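Local coordinates for RNA 2'-o-ribose methyltransferase (Thermus thermophilus, PDB 1IPA), which probably transfers a methyl group from S-adenosylmethionine to a ribose 2'-hydroxyl of RNA, using a domain with a deep trefoil knot, at residues Leu188-Thr193 and Ala211-Pro216; Glu198-Glu203 and Gln232-Met237. All blocks are in the same frame, centred on the assembly; numbering follows the deposited sequence.

Contact 1 of 2, residues Leu188-Thr193 and Ala211-Pro216; sequences LPLVAT and AIAVGP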
ATOM      1  N   LEU A 188       8.497 -10.096 -19.989  1.00 38.13           N
ATOM      2  CA  LEU A 188       9.111  -9.575 -18.775  1.00 35.07           C
ATOM      3  C   LEU A 188       9.747 -10.693 -17.953  1.00 32.30           C
ATOM      4  O   LEU A 188       9.057 -11.574 -17.454  1.00 31.35           O
ATOM      5  CB  LEU A 188       8.049  -8.857 -17.938  1.00 34.50           C
ATOM      6  CG  LEU A 188       8.455  -8.087 -16.680  1.00 33.32           C
ATOM      7  CD1 LEU A 188       9.272  -6.864 -17.060  1.00 32.01           C
ATOM      8  CD2 LEU A 188       7.198  -7.667 -15.915  1.00 31.82           C
ATOM      9  N   PRO A 189      11.079 -10.682 -17.816  1.00 31.55           N
ATOM     10  CA  PRO A 189      11.716 -11.742 -17.024  1.00 30.37           C
ATOM     11  C   PRO A 189      11.127 -11.799 -15.613  1.00 29.73           C
ATOM     12  O   PRO A 189      10.843 -10.771 -14.998  1.00 29.86           O
ATOM     13  CB  PRO A 189      13.204 -11.362 -17.051  1.00 31.24           C
ATOM     14  CG  PRO A 189      13.198  -9.893 -17.349  1.00 32.35           C
ATOM     15  CD  PRO A 189      12.078  -9.744 -18.349  1.00 30.76           C
ATOM     16  N   LEU A 190      10.927 -13.011 -15.117  1.00 27.49           N
ATOM     17  CA  LEU A 190      10.345 -13.211 -13.807  1.00 24.59           C
ATOM     18  C   LEU A 190      11.245 -14.022 -12.881  1.00 23.99           C
ATOM     19  O   LEU A 190      11.760 -15.066 -13.268  1.00 23.73           O
ATOM     20  CB  LEU A 190       8.993 -13.906 -13.962  1.00 23.52           C
ATOM     21  CG  LEU A 190       8.287 -14.442 -12.707  1.00 26.86           C
ATOM     22  CD1 LEU A 190       7.859 -13.300 -11.790  1.00 23.94           C
ATOM     23  CD2 LEU A 190       7.072 -15.269 -13.137  1.00 26.40           C
ATOM     24  N   VAL A 191      11.430 -13.522 -11.663  1.00 23.30           N
ATOM     25  CA  VAL A 191      12.235 -14.183 -10.634  1.00 22.43           C
ATOM     26  C   VAL A 191      11.262 -14.560  -9.515  1.00 23.75           C
ATOM     27  O   VAL A 191      10.625 -13.692  -8.913  1.00 23.61           O
ATOM     28  CB  VAL A 191      13.317 -13.223 -10.061  1.00 23.39           C
ATOM     29  CG1 VAL A 191      14.053 -13.882  -8.886  1.00 22.86           C
ATOM     30  CG2 VAL A 191      14.297 -12.829 -11.152  1.00 20.66           C
ATOM     31  N   ALA A 192      11.122 -15.850  -9.248  1.00 23.85           N
ATOM     32  CA  ALA A 192      10.206 -16.294  -8.205  1.00 27.28           C
ATOM     33  C   ALA A 192      10.948 -16.629  -6.915  1.00 28.11           C
ATOM     34  O   ALA A 192      12.009 -17.246  -6.943  1.00 28.43           O
ATOM     35  CB  ALA A 192       9.414 -17.508  -8.682  1.00 27.22           C
ATOM     36  N   THR A 193      10.379 -16.212  -5.792  1.00 28.63           N
ATOM     37  CA  THR A 193      10.965 -16.455  -4.482  1.00 30.38           C
ATOM     38  C   THR A 193      10.348 -17.713  -3.862  1.00 31.71           C
ATOM     39  O   THR A 193       9.129 -17.864  -3.819  1.00 31.32           O
ATOM     40  CB  THR A 193      10.714 -15.245  -3.535  1.00 31.67           C
ATOM     41  OG1 THR A 193      11.186 -14.042  -4.156  1.00 32.23           O
ATOM     42  CG2 THR A 193      11.445 -15.431  -2.212  1.00 30.38           C
ATOM     43  N   ALA A 211      10.504  -8.572 -13.068  1.00 28.87           N
ATOM     44  CA  ALA A 211       9.394  -8.763 -12.130  1.00 26.01           C
ATOM     45  C   ALA A 211       9.782  -9.792 -11.070  1.00 26.11           C
ATOM     46  O   ALA A 211      10.336 -10.846 -11.386  1.00 25.03           O
ATOM     47  CB  ALA A 211       8.162  -9.238 -12.864  1.00 23.71           C
ATOM     48  N   ILE A 212       9.485  -9.481  -9.814  1.00 24.61           N
ATOM     49  CA  ILE A 212       9.807 -10.372  -8.709  1.00 23.95           C
ATOM     50  C   ILE A 212       8.547 -10.762  -7.951  1.00 25.10           C
ATOM     51  O   ILE A 212       7.844  -9.905  -7.401  1.00 24.99           O
ATOM     52  CB  ILE A 212      10.775  -9.708  -7.726  1.00 23.05           C
ATOM     53  CG1 ILE A 212      12.001  -9.187  -8.482  1.00 23.14           C
ATOM     54  CG2 ILE A 212      11.171 -10.706  -6.643  1.00 21.77           C
ATOM     55  CD1 ILE A 212      12.986  -8.416  -7.616  1.00 25.73           C
ATOM     56  N   ALA A 213       8.276 -12.060  -7.911  1.00 22.97           N
ATOM     57  CA  ALA A 213       7.103 -12.564  -7.231  1.00 23.44           C
ATOM     58  C   ALA A 213       7.410 -13.080  -5.831  1.00 25.05           C
ATOM     59  O   ALA A 213       8.474 -13.635  -5.582  1.00 26.32           O
ATOM     60  CB  ALA A 213       6.470 -13.665  -8.054  1.00 20.77           C
ATOM     61  N   VAL A 214       6.462 -12.882  -4.923  1.00 26.71           N
ATOM     62  CA  VAL A 214       6.577 -13.352  -3.549  1.00 29.35           C
ATOM     63  C   VAL A 214       5.193 -13.872  -3.140  1.00 32.28           C
ATOM     64  O   VAL A 214       4.172 -13.274  -3.486  1.00 33.50           O
ATOM     65  CB  VAL A 214       7.012 -12.223  -2.593  1.00 28.73           C
ATOM     66  CG1 VAL A 214       7.022 -12.733  -1.167  1.00 34.04           C
ATOM     67  CG2 VAL A 214       8.399 -11.742  -2.959  1.00 28.87           C
ATOM     68  N   GLY A 215       5.153 -14.990  -2.426  1.00 33.76           N
ATOM     69  CA  GLY A 215       3.876 -15.542  -2.019  1.00 36.94           C
ATOM     70  C   GLY A 215       3.564 -15.194  -0.580  1.00 39.62           C
ATOM     71  O   GLY A 215       4.250 -14.353   0.005  1.00 39.99           O
ATOM     72  N   PRO A 216       2.535 -15.815   0.023  1.00 41.30           N
ATOM     73  CA  PRO A 216       2.172 -15.536   1.417  1.00 43.03           C
ATOM     74  C   PRO A 216       3.350 -15.947   2.283  1.00 44.37           C
ATOM     75  O   PRO A 216       4.166 -16.757   1.853  1.00 44.34           O
ATOM     76  CB  PRO A 216       0.953 -16.430   1.645  1.00 43.91           C
ATOM     77  CG  PRO A 216       0.373 -16.600   0.261  1.00 42.66           C
ATOM     78  CD  PRO A 216       1.616 -16.803  -0.568  1.00 41.76           C
TER
HETATM   79  O   HOH W   1       7.783 -16.520  -1.709  1.00 35.70           O

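Contact 2 of 2, residues Glu198-Glu203 and Gln232-Met237; sequences EALYWE and QVRIPM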
ATOM      1  N   GLU A 198      17.580 -23.304  -4.882  1.00 34.43           N
ATOM      2  CA  GLU A 198      18.986 -23.523  -4.590  1.00 35.90           C
ATOM      3  C   GLU A 198      19.778 -22.223  -4.610  1.00 35.74           C
ATOM      4  O   GLU A 198      20.679 -22.017  -3.798  1.00 36.91           O
ATOM      5  CB  GLU A 198      19.580 -24.485  -5.613  1.00 37.39           C
ATOM      6  CG  GLU A 198      20.917 -25.050  -5.204  1.00 40.81           C
ATOM      7  CD  GLU A 198      21.552 -25.869  -6.303  1.00 44.10           C
ATOM      8  OE1 GLU A 198      20.792 -26.460  -7.110  1.00 41.81           O
ATOM      9  OE2 GLU A 198      22.805 -25.925  -6.344  1.00 44.41           O
ATOM     10  N   ALA A 199      19.443 -21.348  -5.549  1.00 34.72           N
ATOM     11  CA  ALA A 199      20.137 -20.074  -5.668  1.00 32.21           C
ATOM     12  C   ALA A 199      19.661 -19.056  -4.640  1.00 30.58           C
ATOM     13  O   ALA A 199      18.470 -18.946  -4.357  1.00 28.74           O
ATOM     14  CB  ALA A 199      19.961 -19.515  -7.077  1.00 32.59           C
ATOM     15  N   LEU A 200      20.616 -18.336  -4.066  1.00 29.73           N
ATOM     16  CA  LEU A 200      20.328 -17.298  -3.097  1.00 29.25           C
ATOM     17  C   LEU A 200      19.874 -16.106  -3.925  1.00 30.59           C
ATOM     18  O   LEU A 200      20.285 -15.964  -5.087  1.00 30.62           O
ATOM     19  CB  LEU A 200      21.589 -16.950  -2.310  1.00 29.41           C
ATOM     20  CG  LEU A 200      21.968 -17.906  -1.176  1.00 26.92           C
ATOM     21  CD1 LEU A 200      23.312 -17.513  -0.589  1.00 25.97           C
ATOM     22  CD2 LEU A 200      20.886 -17.854  -0.107  1.00 24.81           C
ATOM     23  N   TYR A 201      19.035 -15.253  -3.344  1.00 29.26           N
ATOM     24  CA  TYR A 201      18.524 -14.107  -4.076  1.00 27.89           C
ATOM     25  C   TYR A 201      19.605 -13.150  -4.571  1.00 28.38           C
ATOM     26  O   TYR A 201      19.415 -12.483  -5.586  1.00 28.91           O
ATOM     27  CB  TYR A 201      17.456 -13.371  -3.243  1.00 24.96           C
ATOM     28  CG  TYR A 201      17.954 -12.508  -2.105  1.00 24.23           C
ATOM     29  CD1 TYR A 201      17.998 -11.122  -2.234  1.00 24.10           C
ATOM     30  CD2 TYR A 201      18.343 -13.068  -0.886  1.00 24.19           C
ATOM     31  CE1 TYR A 201      18.410 -10.307  -1.179  1.00 23.00           C
ATOM     32  CE2 TYR A 201      18.764 -12.262   0.179  1.00 23.23           C
ATOM     33  CZ  TYR A 201      18.789 -10.883   0.020  1.00 24.26           C
ATOM     34  OH  TYR A 201      19.176 -10.072   1.053  1.00 23.97           O
ATOM     35  N   TRP A 202      20.741 -13.095  -3.879  1.00 28.42           N
ATOM     36  CA  TRP A 202      21.841 -12.210  -4.287  1.00 30.18           C
ATOM     37  C   TRP A 202      22.464 -12.619  -5.606  1.00 30.45           C
ATOM     38  O   TRP A 202      23.124 -11.815  -6.247  1.00 32.14           O
ATOM     39  CB  TRP A 202      22.973 -12.217  -3.265  1.00 26.83           C
ATOM     40  CG  TRP A 202      22.619 -11.681  -1.946  1.00 29.02           C
ATOM     41  CD1 TRP A 202      22.266 -10.399  -1.646  1.00 27.20           C
ATOM     42  CD2 TRP A 202      22.602 -12.406  -0.716  1.00 27.49           C
ATOM     43  NE1 TRP A 202      22.034 -10.282  -0.302  1.00 28.81           N
ATOM     44  CE2 TRP A 202      22.229 -11.499   0.294  1.00 28.45           C
ATOM     45  CE3 TRP A 202      22.869 -13.734  -0.371  1.00 28.51           C
ATOM     46  CZ2 TRP A 202      22.113 -11.878   1.635  1.00 29.89           C
ATOM     47  CZ3 TRP A 202      22.754 -14.112   0.962  1.00 31.78           C
ATOM     48  CH2 TRP A 202      22.378 -13.182   1.949  1.00 29.14           C
ATOM     49  N   GLU A 203      22.273 -13.874  -5.990  1.00 32.39           N
ATOM     50  CA  GLU A 203      22.860 -14.400  -7.218  1.00 34.37           C
ATOM     51  C   GLU A 203      22.036 -14.166  -8.470  1.00 34.64           C
ATOM     52  O   GLU A 203      22.542 -14.316  -9.589  1.00 34.85           O
ATOM     53  CB  GLU A 203      23.130 -15.895  -7.056  1.00 36.92           C
ATOM     54  CG  GLU A 203      23.943 -16.205  -5.821  1.00 41.76           C
ATOM     55  CD  GLU A 203      24.268 -17.666  -5.697  1.00 46.05           C
ATOM     56  OE1 GLU A 203      25.028 -18.165  -6.556  1.00 48.97           O
ATOM     57  OE2 GLU A 203      23.764 -18.313  -4.749  1.00 46.86           O
ATOM     58  N   GLN A 232      14.584 -18.947 -10.075  1.00 32.27           N
ATOM     59  CA  GLN A 232      13.949 -19.177  -8.789  1.00 30.97           C
ATOM     60  C   GLN A 232      15.004 -18.864  -7.749  1.00 30.13           C
ATOM     61  O   GLN A 232      16.161 -19.263  -7.878  1.00 30.25           O
ATOM     62  CB  GLN A 232      13.470 -20.616  -8.671  1.00 33.36           C
ATOM     63  CG  GLN A 232      12.109 -20.814  -9.300  1.00 39.79           C
ATOM     64  CD  GLN A 232      11.758 -22.270  -9.483  1.00 42.19           C
ATOM     65  OE1 GLN A 232      11.812 -23.065  -8.536  1.00 43.13           O
ATOM     66  NE2 GLN A 232      11.388 -22.630 -10.706  1.00 40.19           N
ATOM     67  N   VAL A 233      14.601 -18.160  -6.704  1.00 27.28           N
ATOM     68  CA  VAL A 233      15.558 -17.732  -5.713  1.00 26.37           C
ATOM     69  C   VAL A 233      15.025 -17.782  -4.272  1.00 24.45           C
ATOM     70  O   VAL A 233      13.818 -17.804  -4.041  1.00 21.94           O
ATOM     71  CB  VAL A 233      16.007 -16.299  -6.116  1.00 27.06           C
ATOM     72  CG1 VAL A 233      15.527 -15.277  -5.103  1.00 25.25           C
ATOM     73  CG2 VAL A 233      17.493 -16.261  -6.346  1.00 25.70           C
ATOM     74  N   ARG A 234      15.929 -17.799  -3.300  1.00 23.99           N
ATOM     75  CA  ARG A 234      15.492 -17.831  -1.912  1.00 23.27           C
ATOM     76  C   ARG A 234      16.202 -16.831  -1.018  1.00 22.61           C
ATOM     77  O   ARG A 234      17.319 -16.385  -1.300  1.00 19.57           O
ATOM     78  CB  ARG A 234      15.647 -19.236  -1.317  1.00 24.28           C
ATOM     79  CG  ARG A 234      17.051 -19.585  -0.866  1.00 27.49           C
ATOM     80  CD  ARG A 234      17.068 -20.900  -0.109  1.00 30.61           C
ATOM     81  NE  ARG A 234      18.319 -21.051   0.611  1.00 35.05           N
ATOM     82  CZ  ARG A 234      19.481 -21.290   0.025  1.00 35.34           C
ATOM     83  NH1 ARG A 234      19.543 -21.422  -1.291  1.00 38.86           N
ATOM     84  NH2 ARG A 234      20.584 -21.359   0.751  1.00 39.44           N
ATOM     85  N   ILE A 235      15.516 -16.479   0.064  1.00 22.17           N
ATOM     86  CA  ILE A 235      16.039 -15.557   1.062  1.00 23.53           C
ATOM     87  C   ILE A 235      16.501 -16.451   2.200  1.00 23.47           C
ATOM     88  O   ILE A 235      15.697 -17.044   2.905  1.00 25.14           O
ATOM     89  CB  ILE A 235      14.942 -14.578   1.543  1.00 24.27           C
ATOM     90  CG1 ILE A 235      14.569 -13.628   0.397  1.00 23.59           C
ATOM     91  CG2 ILE A 235      15.426 -13.797   2.755  1.00 22.10           C
ATOM     92  CD1 ILE A 235      13.358 -12.770   0.666  1.00 23.44           C
ATOM     93  N   PRO A 236      17.816 -16.568   2.381  1.00 25.39           N
ATOM     94  CA  PRO A 236      18.369 -17.414   3.437  1.00 24.59           C
ATOM     95  C   PRO A 236      17.877 -17.052   4.827  1.00 24.64           C
ATOM     96  O   PRO A 236      17.758 -15.875   5.163  1.00 24.61           O
ATOM     97  CB  PRO A 236      19.873 -17.226   3.267  1.00 23.91           C
ATOM     98  CG  PRO A 236      19.976 -15.801   2.779  1.00 24.28           C
ATOM     99  CD  PRO A 236      18.866 -15.735   1.761  1.00 26.35           C
ATOM    100  N   MET A 237      17.558 -18.082   5.609  1.00 24.45           N
ATOM    101  CA  MET A 237      17.093 -17.930   6.988  1.00 25.98           C
ATOM    102  C   MET A 237      18.207 -18.538   7.842  1.00 27.50           C
ATOM    103  O   MET A 237      18.514 -19.718   7.717  1.00 27.26           O
ATOM    104  CB  MET A 237      15.788 -18.706   7.226  1.00 25.72           C
ATOM    105  CG  MET A 237      14.554 -18.249   6.416  1.00 25.33           C
ATOM    106  SD  MET A 237      13.997 -16.557   6.737  1.00 23.49           S
ATOM    107  CE  MET A 237      14.014 -15.933   5.160  1.00 25.12           C
TER
HETATM  108  O   HOH W   2      17.556 -21.646  -7.836  1.00 26.87           O

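Contact 1 of 2, residues Leu188-Thr193 and Ala211-Pro216
Thr193 turns its hydroxyl to lie beside its own backbone N (chi1 -54°), and OG1 and N both reach the carbonyl oxygen of Ala213. OG1 of Thr193 bonds Ala213 O at 3.1 Å and Thr193 N bonds the same oxygen at 3.2 Å. The two donors come from opposite faces of the carbonyl plane, so this one oxygen is gripped from both sides. In Leu188, CG trans to the backbone N (chi1 -173°) carries Leu188 CD2 to within 3.6 Å of Ala211 CB. Leu190 CD1, on the face that carries Ala211 and Ala213, lies 4.0 Å from Ala213 CB. The two segments form neighbouring strands, 190-193 and 210-214, of the parallel sheet in the Rossmann-like domain. The axes of these short pieces run 20° apart. Ala211 N bonds Pro189 O at 2.9 Å, and Val191 N bonds Ala211 O at 2.9 Å. Ala213 N continues the parallel pattern to Val191 O. The side chains of Val191 and Ile212 point to the sheet face opposite Leu190, Ala192, Ala211 and Ala213. There Ile212 CG2 sits 3.8 Å from Val191 O, and Ile212 also packs on Leu253 and Leu254 of helix 246-261. Leu188 lies against Trp182 and Ile183 of helix 176-185. At the C-terminal ends of the strands, a water accepts from Gly215 N and donates to Thr193 O.

Contact 2 of 2, residues Glu198-Glu203 and Gln232-Met237
Strand 231-233, at the edge of the parallel sheet within this chain, runs on into a loop, and there the loop 198-203 crosses it through a single backbone bridge between Leu200 and Arg234. Arg234 N bonds Ala199 O at 3.0 Å, and Tyr201 N bonds Arg234 O at 2.9 Å. Arg234 sets CG between its backbone N and carbonyl carbon (chi1 80°), and the extended chain beyond it brings the guanidinium to the loop. NH1 makes a weak bond to Glu198 O, which lies near the guanidinium plane, and also bonds Ala197 O. Leu200 CD2 covers one guanidinium face, 3.6 Å from Arg234 NH2. Leu200 CD2 also packs 3.5 Å from Pro236 CD. An alanine in place of Arg234 would probably leave the carbonyls of Ala197 and Glu198 without this donor and Leu200 CD2 without the flat surface it packs on. Pro236 CD also meets the edge of the Tyr201 ring, and Pro236 CG lies 3.6 Å from Trp202 CH2. The Tyr201 and Trp202 rings overlap near their rims. Val233 CG1 packs on Tyr201 CB. Leu200 N is held by Glu203 OE2 at 3.2 Å, met from above the carboxylate plane. A water joins Ala199 N to Gln232 O. Tyr201 rests on Leu253 and Glu256 of helix 246-261, Ile235 touches Ser249 of the same helix, and Val233 bonds through its backbone to Thr194, just after strand 190-193.

In the fold
Contacts 1 and 2 share one parallel sheet, and their centres lie about 12 Å apart. Of the three strands concerned, 190-193 is the middle one: it pairs with strand 210-214 on one edge and with strand 231-233 on the other. The contacts meet through a probable hydrogen bond from Val233 N to Ala192 O at 2.8 Å. Val191 CG1 packs 4.2 Å from Val233 CB. Along the chain the segments alternate, in the order 188-193, 198-203, 211-216, 232-237. Helix 246-261 touches both contacts, with Leu253 meeting Thr193, Ile212, Val214 and Tyr201. Contact 1 is buried, whereas contact 2 lies at the surface, at the 231-233 edge of the sheet.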